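Long-range contacts in glucose-6-phosphate 1-dehydrogenase (Kluyveromyces lactis, PDB 7E6I), which catalyses the oxidation of glucose 6-phosphate by NADP(+) to 6-phosphogluconolactone, the first step of the oxidative pentose phosphate pathway: residues E226-I237 and D304-T315; R336-G344 and Y461-D469. All blocks are in the same frame, centred on the assembly; numbering follows the deposited sequence.

Overall arrangement
Contacts 1 and 2 show how segments far apart in sequence can be gathered beside a large mixed sheet. Both lie in the C-terminal domain range, on the same side of the chain's centre, with their own centres about 16 Å apart. They come in series: 226-237 meets 304-315 before the chain reaches 336-344, which later meets 461-469. Segment 304-315 leads into strand 316-321, while 336-344 and 461-469 run out of strands 333-338 and 459-462, all of that one sheet. Two probable hydrogen bonds, Glu226 to Tyr463 and Thr315 to Tyr461, join the contacts, while Ile237 and Phe232 pack on Lys339. Contact 1 thus backs a lysine that contact 2 presents to the bound sugar phosphate.

Contact 1: E226-I237 and D304-T315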
loop_
_atom_site.group_PDB
_atom_site.type_symbol
_atom_site.label_atom_id
_atom_site.label_comp_id
_atom_site.label_asym_id
_atom_site.label_seq_id
_atom_site.Cartn_x
_atom_site.Cartn_y
_atom_site.Cartn_z
ATOM N N GLU A 226 -7.052 19.200 6.434
ATOM C CA GLU A 226 -7.164 20.654 6.297
ATOM C C GLU A 226 -6.489 21.153 5.026
ATOM O O GLU A 226 -5.344 20.798 4.719
ATOM C CB GLU A 226 -6.559 21.359 7.514
ATOM C CG GLU A 226 -7.016 20.806 8.854
ATOM C CD GLU A 226 -6.011 19.836 9.465
ATOM O OE1 GLU A 226 -5.565 18.895 8.762
ATOM O OE2 GLU A 226 -5.667 20.020 10.657
ATOM N N GLY A 227 -7.203 21.991 4.291
ATOM C CA GLY A 227 -6.703 22.446 3.015
ATOM C C GLY A 227 -7.289 21.630 1.888
ATOM O O GLY A 227 -7.712 22.174 0.863
ATOM N N ARG A 228 -7.340 20.314 2.069
ATOM C CA ARG A 228 -7.812 19.428 1.017
ATOM C C ARG A 228 -9.162 18.805 1.349
ATOM O O ARG A 228 -9.552 17.813 0.731
ATOM C CB ARG A 228 -6.770 18.347 0.743
ATOM C CG ARG A 228 -5.347 18.850 0.840
ATOM C CD ARG A 228 -4.359 17.867 0.217
ATOM N NE ARG A 228 -4.217 18.126 -1.215
ATOM C CZ ARG A 228 -4.893 17.482 -2.169
ATOM N NH1 ARG A 228 -5.752 16.512 -1.854
ATOM N NH2 ARG A 228 -4.705 17.803 -3.443
ATOM N N GLY A 229 -9.890 19.368 2.299
ATOM C CA GLY A 229 -11.172 18.786 2.654
ATOM C C GLY A 229 -12.098 18.591 1.467
ATOM O O GLY A 229 -12.825 17.595 1.389
ATOM N N GLY A 230 -12.093 19.540 0.525
ATOM C CA GLY A 230 -13.021 19.461 -0.591
ATOM C C GLY A 230 -12.723 18.291 -1.502
ATOM O O GLY A 230 -13.633 17.661 -2.042
ATOM N N TYR A 231 -11.441 17.981 -1.676
ATOM C CA TYR A 231 -11.048 16.801 -2.436
ATOM C C TYR A 231 -11.422 15.520 -1.699
ATOM O O TYR A 231 -11.937 14.568 -2.302
ATOM C CB TYR A 231 -9.545 16.836 -2.689
ATOM C CG TYR A 231 -9.114 17.929 -3.628
ATOM C CD1 TYR A 231 -9.654 18.028 -4.904
ATOM C CD2 TYR A 231 -8.166 18.873 -3.237
ATOM C CE1 TYR A 231 -9.260 19.033 -5.771
ATOM C CE2 TYR A 231 -7.769 19.881 -4.092
ATOM C CZ TYR A 231 -8.317 19.953 -5.359
ATOM O OH TYR A 231 -7.928 20.957 -6.212
ATOM N N PHE A 232 -11.154 15.472 -0.397
ATOM C CA PHE A 232 -11.405 14.261 0.363
ATOM C C PHE A 232 -12.884 13.927 0.414
ATOM O O PHE A 232 -13.242 12.763 0.647
ATOM C CB PHE A 232 -10.838 14.428 1.770
ATOM C CG PHE A 232 -10.668 13.140 2.521
ATOM C CD1 PHE A 232 -9.581 12.319 2.280
ATOM C CD2 PHE A 232 -11.582 12.763 3.491
ATOM C CE1 PHE A 232 -9.408 11.142 2.992
ATOM C CE2 PHE A 232 -11.421 11.584 4.191
ATOM C CZ PHE A 232 -10.333 10.776 3.945
ATOM N N ASP A 233 -13.746 14.917 0.161
ATOM C CA ASP A 233 -15.173 14.747 0.403
ATOM C C ASP A 233 -15.752 13.625 -0.442
ATOM O O ASP A 233 -16.583 12.849 0.034
ATOM C CB ASP A 233 -15.913 16.052 0.129
ATOM C CG ASP A 233 -17.296 16.051 0.716
ATOM O OD1 ASP A 233 -17.379 16.056 1.959
ATOM O OD2 ASP A 233 -18.290 16.019 -0.046
ATOM N N SER A 234 -15.326 13.518 -1.686
ATOM C CA SER A 234 -15.816 12.463 -2.554
ATOM C C SER A 234 -15.037 11.159 -2.395
ATOM O O SER A 234 -15.393 10.165 -3.042
ATOM C CB SER A 234 -15.743 12.926 -4.005
ATOM O OG SER A 234 -14.410 13.295 -4.325
ATOM N N ILE A 235 -13.981 11.147 -1.573
ATOM C CA ILE A 235 -13.144 9.968 -1.353
ATOM C C ILE A 235 -13.612 9.235 -0.099
ATOM O O ILE A 235 -14.213 8.155 -0.189
ATOM C CB ILE A 235 -11.659 10.345 -1.209
ATOM C CG1 ILE A 235 -11.136 11.130 -2.416
ATOM C CG2 ILE A 235 -10.824 9.098 -1.031
ATOM C CD1 ILE A 235 -11.477 10.519 -3.729
ATOM N N GLY A 236 -13.323 9.812 1.074
ATOM C CA GLY A 236 -13.598 9.195 2.355
ATOM C C GLY A 236 -12.521 8.200 2.764
ATOM O O GLY A 236 -11.747 7.703 1.949
ATOM N N ILE A 237 -12.489 7.893 4.066
ATOM C CA ILE A 237 -11.368 7.130 4.608
ATOM C C ILE A 237 -11.399 5.703 4.100
ATOM O O ILE A 237 -10.348 5.072 3.922
ATOM C CB ILE A 237 -11.366 7.178 6.152
ATOM C CG1 ILE A 237 -10.010 6.755 6.706
ATOM C CG2 ILE A 237 -12.446 6.290 6.747
ATOM C CD1 ILE A 237 -8.898 7.674 6.320
ATOM N N ASP A 304 -13.189 23.501 7.308
ATOM C CA ASP A 304 -12.471 23.669 6.054
ATOM C C ASP A 304 -13.309 24.498 5.088
ATOM O O ASP A 304 -14.480 24.189 4.838
ATOM C CB ASP A 304 -12.144 22.298 5.453
ATOM C CG ASP A 304 -11.147 22.379 4.311
ATOM O OD1 ASP A 304 -11.402 23.137 3.349
ATOM O OD2 ASP A 304 -10.111 21.672 4.364
ATOM N N GLU A 305 -12.710 25.556 4.545
ATOM C CA GLU A 305 -13.466 26.424 3.648
ATOM C C GLU A 305 -13.856 25.721 2.355
ATOM O O GLU A 305 -14.765 26.193 1.665
ATOM C CB GLU A 305 -12.674 27.697 3.340
ATOM C CG GLU A 305 -11.741 27.597 2.138
ATOM C CD GLU A 305 -10.743 28.752 2.073
ATOM O OE1 GLU A 305 -9.648 28.568 1.492
ATOM O OE2 GLU A 305 -11.057 29.839 2.613
ATOM N N THR A 306 -13.214 24.601 2.014
ATOM C CA THR A 306 -13.547 23.886 0.785
ATOM C C THR A 306 -14.562 22.770 0.985
ATOM O O THR A 306 -14.882 22.081 0.015
ATOM C CB THR A 306 -12.290 23.302 0.133
ATOM O OG1 THR A 306 -11.663 22.385 1.040
ATOM C CG2 THR A 306 -11.302 24.405 -0.252
ATOM N N VAL A 307 -15.096 22.586 2.190
ATOM C CA VAL A 307 -16.075 21.537 2.480
ATOM C C VAL A 307 -17.444 22.173 2.683
ATOM O O VAL A 307 -17.582 23.113 3.476
ATOM C CB VAL A 307 -15.678 20.720 3.726
ATOM C CG1 VAL A 307 -16.707 19.637 4.008
ATOM C CG2 VAL A 307 -14.323 20.104 3.551
ATOM N N LYS A 308 -18.463 21.642 2.001
ATOM C CA LYS A 308 -19.831 22.057 2.299
ATOM C C LYS A 308 -20.186 21.707 3.736
ATOM O O LYS A 308 -19.652 20.761 4.323
ATOM C CB LYS A 308 -20.834 21.393 1.360
ATOM C CG LYS A 308 -20.716 21.801 -0.102
ATOM C CD LYS A 308 -21.292 20.715 -1.014
ATOM C CE LYS A 308 -22.777 20.949 -1.327
ATOM N NZ LYS A 308 -23.632 21.353 -0.151
ATOM N N GLU A 309 -21.115 22.470 4.305
ATOM C CA GLU A 309 -21.390 22.338 5.728
ATOM C C GLU A 309 -22.292 21.155 6.048
ATOM O O GLU A 309 -22.358 20.753 7.209
ATOM C CB GLU A 309 -21.990 23.641 6.271
ATOM C CG GLU A 309 -20.959 24.551 6.973
ATOM C CD GLU A 309 -19.909 25.150 6.019
ATOM O OE1 GLU A 309 -20.295 25.679 4.948
ATOM O OE2 GLU A 309 -18.695 25.095 6.352
ATOM N N ASP A 310 -22.969 20.578 5.056
ATOM C CA ASP A 310 -23.794 19.394 5.259
ATOM C C ASP A 310 -23.049 18.089 4.947
ATOM O O ASP A 310 -23.688 17.041 4.775
ATOM C CB ASP A 310 -25.051 19.487 4.399
ATOM C CG ASP A 310 -24.729 19.584 2.921
ATOM O OD1 ASP A 310 -23.593 19.997 2.588
ATOM O OD2 ASP A 310 -25.601 19.242 2.093
ATOM N N SER A 311 -21.721 18.136 4.862
ATOM C CA SER A 311 -20.949 16.988 4.406
ATOM C C SER A 311 -21.072 15.806 5.361
ATOM O O SER A 311 -20.850 15.939 6.567
ATOM C CB SER A 311 -19.483 17.381 4.257
ATOM O OG SER A 311 -18.691 16.237 4.032
ATOM N N LYS A 312 -21.404 14.636 4.816
ATOM C CA LYS A 312 -21.414 13.391 5.572
ATOM C C LYS A 312 -20.122 12.591 5.396
ATOM O O LYS A 312 -20.127 11.367 5.589
ATOM C CB LYS A 312 -22.615 12.539 5.163
ATOM C CG LYS A 312 -23.967 13.209 5.354
ATOM C CD LYS A 312 -25.079 12.158 5.507
ATOM C CE LYS A 312 -25.227 11.319 4.234
ATOM N NZ LYS A 312 -26.589 11.418 3.612
ATOM N N CYS A 313 -19.018 13.246 5.029
ATOM C CA CYS A 313 -17.796 12.518 4.711
ATOM C C CYS A 313 -17.252 11.792 5.940
ATOM O O CYS A 313 -17.148 12.367 7.031
ATOM C CB CYS A 313 -16.739 13.460 4.157
ATOM S SG CYS A 313 -15.258 12.589 3.602
ATOM N N VAL A 314 -16.887 10.529 5.752
ATOM C CA VAL A 314 -16.348 9.697 6.823
ATOM C C VAL A 314 -14.833 9.877 6.876
ATOM O O VAL A 314 -14.132 9.557 5.911
ATOM C CB VAL A 314 -16.716 8.222 6.600
ATOM C CG1 VAL A 314 -16.120 7.378 7.661
ATOM C CG2 VAL A 314 -18.223 8.040 6.596
ATOM N N THR A 315 -14.320 10.356 8.010
ATOM C CA THR A 315 -12.875 10.429 8.220
ATOM C C THR A 315 -12.368 9.361 9.188
ATOM O O THR A 315 -11.150 9.220 9.365
ATOM C CB THR A 315 -12.470 11.836 8.706
ATOM O OG1 THR A 315 -13.004 12.075 10.012
ATOM C CG2 THR A 315 -13.010 12.902 7.764
HETATM O O HOH W 1 -9.557 21.153 -1.227
#
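Asp304 OD2 is gripped by two backbone N-H groups arriving from opposite faces of its carboxylate plane. Gly227 N lies 2.9 Å from Asp304 OD2, and Gly229 N, at 3.1 Å from the same oxygen, stands 55° out of that plane. The other oxygen, OD1, accepts from the backbone N of Thr306 through its anti lone pair, forming an Asx turn. With CG turned away from its own backbone N (chi1 -168°), the carboxylate is delivered to the start of helix 229-232, where the amides would probably favour its charged form. An asparagine here would probably weaken this grip, leaving the amides of Gly227 and Gly229 without a negative charge between them.

Next to it, Thr306 OG1 takes the N-H of Gly230 at 2.9 Å. Close packing explains the missing side chain of Gly229: Val307 CG2 lies 3.4 Å from Gly229 C, where a side chain would collide. Farther along, Ser311 OG donates to Asp233 OD1; the modelled 2.5 Å between them is very short and its exact value doubtful. Ser311 OG also accepts from Cys313 N in an ST turn, and Tyr301 shares Asp233 OD1. Cys313 SG approaches the Phe232 ring obliquely, 3.7 Å from CD2, a sulfur-aromatic contact, while Val314 O sits at the ring's edge, 3.8 Å from CE2. That carbonyl also accepts from Ile237 N at 3.0 Å, almost in line with its C=O bond (160°), and Ile237 CG2 packs on Val314 CG1.

The contact thereby fastens the short helix 229-232 and the beginning of the long helix 236-254, the helix that also carries Asp240 of the glucose 6-phosphate pocket, to the loop leading into strand 316-321, with Val314 resting on Ile287 of strand 285-291.

Contact 2: R336-G344 and Y461-D469; sequences RAGKALNEG and YPYGCRSPD. With BG6 (6-O-phosphono-beta-D-glucopyranose), chain B.
Lys339 works in two directions. Its carbonyl O accepts from Tyr461 OH at 2.6 Å, the donor tilted slightly from the carbonyl plane; the hydroxyl has a second partner in Thr315. Its side chain, bent along its length, leads away to the sugar, where NZ donates to O3 of BG6 at 2.9 Å and forms a salt bridge with Glu221.

Ala340 comes next, and its methyl sits squarely over the Tyr463 ring, a CH-pi contact with CB 3.9 Å from the ring centroid. Ala340 O receives a nearly straight bond (172°) from Gly464 N at 2.8 Å, although the donor lies well above the carbonyl plane.

Leu341 follows, crossing Tyr461 at about a right angle. The chi1 of 64° places the Tyr461 ring between its own backbone N and carbonyl carbon, where CE2 lies 3.7 Å from Leu341 CD2; Pro468 covers part of one ring face. The backbones also touch here, Gly464 CA lying 3.6 Å from Leu341 O in a CA-H...O contact.

Asn342 closes the walk. Its ND2 lies over one face of the Arg466 guanidinium, towards the rim and 3.7 Å from NE, while OD1 is bonded to Lys220. The poorly ordered arginine leaves this last pairing less certain.

A type II beta turn from Pro462 to Cys465, with Gly464 at positive phi, thus lies against the loop that leaves strand 333-338. Through Lys339 the contact reaches the glucose 6-phosphate pocket, with the turn packed behind the lysine's backbone; as in related enzymes, Arg336 and Arg466 probably help bind a second NADP(+).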
loop_
_atom_site.group_PDB
_atom_site.type_symbol
_atom_site.label_atom_id
_atom_site.label_comp_id
_atom_site.label_asym_id
_atom_site.label_seq_id
_atom_site.Cartn_x
_atom_site.Cartn_y
_atom_site.Cartn_z
ATOM N N ARG A 336 -9.960 -0.859 10.970
ATOM C CA ARG A 336 -10.343 0.453 11.464
ATOM C C ARG A 336 -9.278 1.469 11.079
ATOM O O ARG A 336 -8.081 1.224 11.256
ATOM C CB ARG A 336 -10.585 0.433 12.985
ATOM C CG ARG A 336 -9.419 -0.015 13.871
ATOM C CD ARG A 336 -9.946 -0.205 15.302
ATOM N NE ARG A 336 -9.062 -0.919 16.230
ATOM C CZ ARG A 336 -8.156 -0.320 17.000
ATOM N NH1 ARG A 336 -8.015 0.994 16.930
ATOM N NH2 ARG A 336 -7.400 -1.019 17.845
ATOM N N ALA A 337 -9.720 2.590 10.524
ATOM C CA ALA A 337 -8.839 3.628 10.010
ATOM C C ALA A 337 -9.415 4.997 10.353
ATOM O O ALA A 337 -10.629 5.208 10.238
ATOM C CB ALA A 337 -8.669 3.513 8.495
ATOM N N GLY A 338 -8.544 5.924 10.763
ATOM C CA GLY A 338 -8.978 7.273 11.069
ATOM C C GLY A 338 -7.889 8.296 10.842
ATOM O O GLY A 338 -6.696 8.022 11.017
ATOM N N LYS A 339 -8.313 9.488 10.436
ATOM C CA LYS A 339 -7.481 10.677 10.421
ATOM C C LYS A 339 -7.836 11.530 11.630
ATOM O O LYS A 339 -8.909 11.386 12.219
ATOM C CB LYS A 339 -7.687 11.470 9.126
ATOM C CG LYS A 339 -6.701 11.095 8.005
ATOM C CD LYS A 339 -7.385 10.927 6.648
ATOM C CE LYS A 339 -6.521 11.411 5.486
ATOM N NZ LYS A 339 -5.205 10.734 5.349
ATOM N N ALA A 340 -6.904 12.404 12.011
ATOM C CA ALA A 340 -7.120 13.376 13.093
ATOM C C ALA A 340 -7.360 12.682 14.432
ATOM O O ALA A 340 -8.208 13.093 15.227
ATOM C CB ALA A 340 -8.267 14.340 12.762
ATOM N N LEU A 341 -6.623 11.613 14.676
ATOM C CA LEU A 341 -6.612 10.950 15.965
ATOM C C LEU A 341 -5.363 11.397 16.733
ATOM O O LEU A 341 -4.689 12.361 16.341
ATOM C CB LEU A 341 -6.677 9.431 15.757
ATOM C CG LEU A 341 -7.849 8.936 14.902
ATOM C CD1 LEU A 341 -7.626 7.496 14.422
ATOM C CD2 LEU A 341 -9.172 9.055 15.660
ATOM N N ASN A 342 -5.019 10.670 17.794
ATOM C CA ASN A 342 -3.971 11.049 18.733
ATOM C C ASN A 342 -2.564 10.611 18.332
ATOM O O ASN A 342 -1.609 10.973 19.029
ATOM C CB ASN A 342 -4.272 10.438 20.096
ATOM C CG ASN A 342 -4.139 8.925 20.078
ATOM O OD1 ASN A 342 -4.829 8.241 19.323
ATOM N ND2 ASN A 342 -3.240 8.402 20.895
ATOM N N GLU A 343 -2.393 9.820 17.273
ATOM C CA GLU A 343 -1.058 9.331 16.936
ATOM C C GLU A 343 -1.069 8.789 15.517
ATOM O O GLU A 343 -2.126 8.544 14.936
ATOM C CB GLU A 343 -0.592 8.234 17.902
ATOM C CG GLU A 343 -1.553 7.058 17.931
ATOM C CD GLU A 343 -1.119 5.942 18.846
ATOM O OE1 GLU A 343 0.102 5.764 19.043
ATOM O OE2 GLU A 343 -2.012 5.238 19.370
ATOM N N GLY A 344 0.131 8.596 14.971
ATOM C CA GLY A 344 0.301 7.949 13.686
ATOM C C GLY A 344 0.833 6.544 13.889
ATOM O O GLY A 344 1.827 6.336 14.588
ATOM N N TYR A 461 -16.250 13.378 16.291
ATOM C CA TYR A 461 -15.254 13.072 17.318
ATOM C C TYR A 461 -14.224 14.188 17.303
ATOM O O TYR A 461 -13.907 14.722 16.234
ATOM C CB TYR A 461 -14.562 11.701 17.115
ATOM C CG TYR A 461 -13.730 11.557 15.855
ATOM C CD1 TYR A 461 -14.316 11.162 14.661
ATOM C CD2 TYR A 461 -12.366 11.794 15.866
ATOM C CE1 TYR A 461 -13.576 11.026 13.505
ATOM C CE2 TYR A 461 -11.617 11.663 14.715
ATOM C CZ TYR A 461 -12.229 11.275 13.532
ATOM O OH TYR A 461 -11.488 11.129 12.371
ATOM N N PRO A 462 -13.711 14.581 18.459
ATOM C CA PRO A 462 -12.801 15.732 18.493
ATOM C C PRO A 462 -11.459 15.390 17.871
ATOM O O PRO A 462 -10.905 14.310 18.098
ATOM C CB PRO A 462 -12.661 16.040 19.989
ATOM C CG PRO A 462 -12.989 14.748 20.662
ATOM C CD PRO A 462 -13.993 14.042 19.797
ATOM N N TYR A 463 -10.950 16.327 17.076
ATOM C CA TYR A 463 -9.605 16.222 16.541
ATOM C C TYR A 463 -8.642 15.865 17.661
ATOM O O TYR A 463 -8.617 16.527 18.704
ATOM C CB TYR A 463 -9.228 17.557 15.900
ATOM C CG TYR A 463 -8.032 17.617 14.958
ATOM C CD1 TYR A 463 -6.754 17.254 15.371
ATOM C CD2 TYR A 463 -8.180 18.136 13.672
ATOM C CE1 TYR A 463 -5.660 17.364 14.500
ATOM C CE2 TYR A 463 -7.100 18.245 12.797
ATOM C CZ TYR A 463 -5.847 17.864 13.212
ATOM O OH TYR A 463 -4.792 17.981 12.330
ATOM N N GLY A 464 -7.894 14.775 17.471
ATOM C CA GLY A 464 -6.811 14.412 18.352
ATOM C C GLY A 464 -7.154 13.362 19.378
ATOM O O GLY A 464 -6.261 12.933 20.119
ATOM N N CYS A 465 -8.409 12.922 19.430
ATOM C CA CYS A 465 -8.841 11.951 20.423
ATOM C C CYS A 465 -8.361 10.534 20.080
ATOM O O CYS A 465 -7.960 10.225 18.952
ATOM C CB CYS A 465 -10.363 11.980 20.569
ATOM S SG CYS A 465 -11.245 10.852 19.491
ATOM N N ARG A 466 -8.405 9.666 21.092
ATOM C CA ARG A 466 -7.897 8.310 20.935
ATOM C C ARG A 466 -8.755 7.525 19.962
ATOM O O ARG A 466 -8.239 6.865 19.052
ATOM C CB ARG A 466 -7.858 7.609 22.292
ATOM C CG ARG A 466 -6.699 6.643 22.477
ATOM C CD ARG A 466 -5.790 7.111 23.604
ATOM N NE ARG A 466 -4.529 6.372 23.656
ATOM C CZ ARG A 466 -3.539 6.646 24.507
ATOM N NH1 ARG A 466 -3.665 7.652 25.372
ATOM N NH2 ARG A 466 -2.422 5.924 24.488
ATOM N N SER A 467 -10.076 7.616 20.123
ATOM C CA SER A 467 -11.031 6.796 19.395
ATOM C C SER A 467 -12.391 7.457 19.470
ATOM O O SER A 467 -12.770 7.940 20.548
ATOM C CB SER A 467 -11.121 5.391 19.999
ATOM O OG SER A 467 -11.072 5.451 21.421
ATOM N N PRO A 468 -13.143 7.478 18.395
ATOM C CA PRO A 468 -14.540 7.931 18.477
ATOM C C PRO A 468 -15.331 7.146 19.509
ATOM O O PRO A 468 -14.928 6.039 19.887
ATOM C CB PRO A 468 -15.084 7.690 17.062
ATOM C CG PRO A 468 -13.876 7.547 16.199
ATOM C CD PRO A 468 -12.740 7.071 17.044
ATOM N N ASP A 469 -16.441 7.708 19.982
ATOM C CA ASP A 469 -17.300 6.986 20.908
ATOM C C ASP A 469 -17.804 5.712 20.253
ATOM O O ASP A 469 -18.139 5.692 19.064
ATOM C CB ASP A 469 -18.494 7.853 21.347
ATOM C CG ASP A 469 -18.076 9.064 22.181
ATOM O OD1 ASP A 469 -18.929 9.959 22.410
ATOM O OD2 ASP A 469 -16.898 9.118 22.612
HETATM C C1 BG6 B . -2.439 7.288 0.690
HETATM C C2 BG6 B . -3.676 8.007 1.226
HETATM O O1 BG6 B . -2.735 6.248 -0.154
HETATM O O5 BG6 B . -1.671 6.711 1.842
HETATM C C3 BG6 B . -3.312 9.050 2.224
HETATM O O2 BG6 B . -4.435 8.602 0.164
HETATM C C4 BG6 B . -2.564 8.459 3.374
HETATM O O3 BG6 B . -4.510 9.675 2.759
HETATM C C5 BG6 B . -1.326 7.709 2.879
HETATM O O4 BG6 B . -2.201 9.514 4.274
HETATM C C6 BG6 B . -0.622 6.944 3.967
HETATM O O6 BG6 B . 0.488 6.287 3.384
HETATM P P BG6 B . 1.843 6.068 4.319
HETATM O O1P BG6 B . 1.273 5.382 5.546
HETATM O O2P BG6 B . 2.444 7.414 4.623
HETATM O O3P BG6 B . 2.912 5.219 3.633
#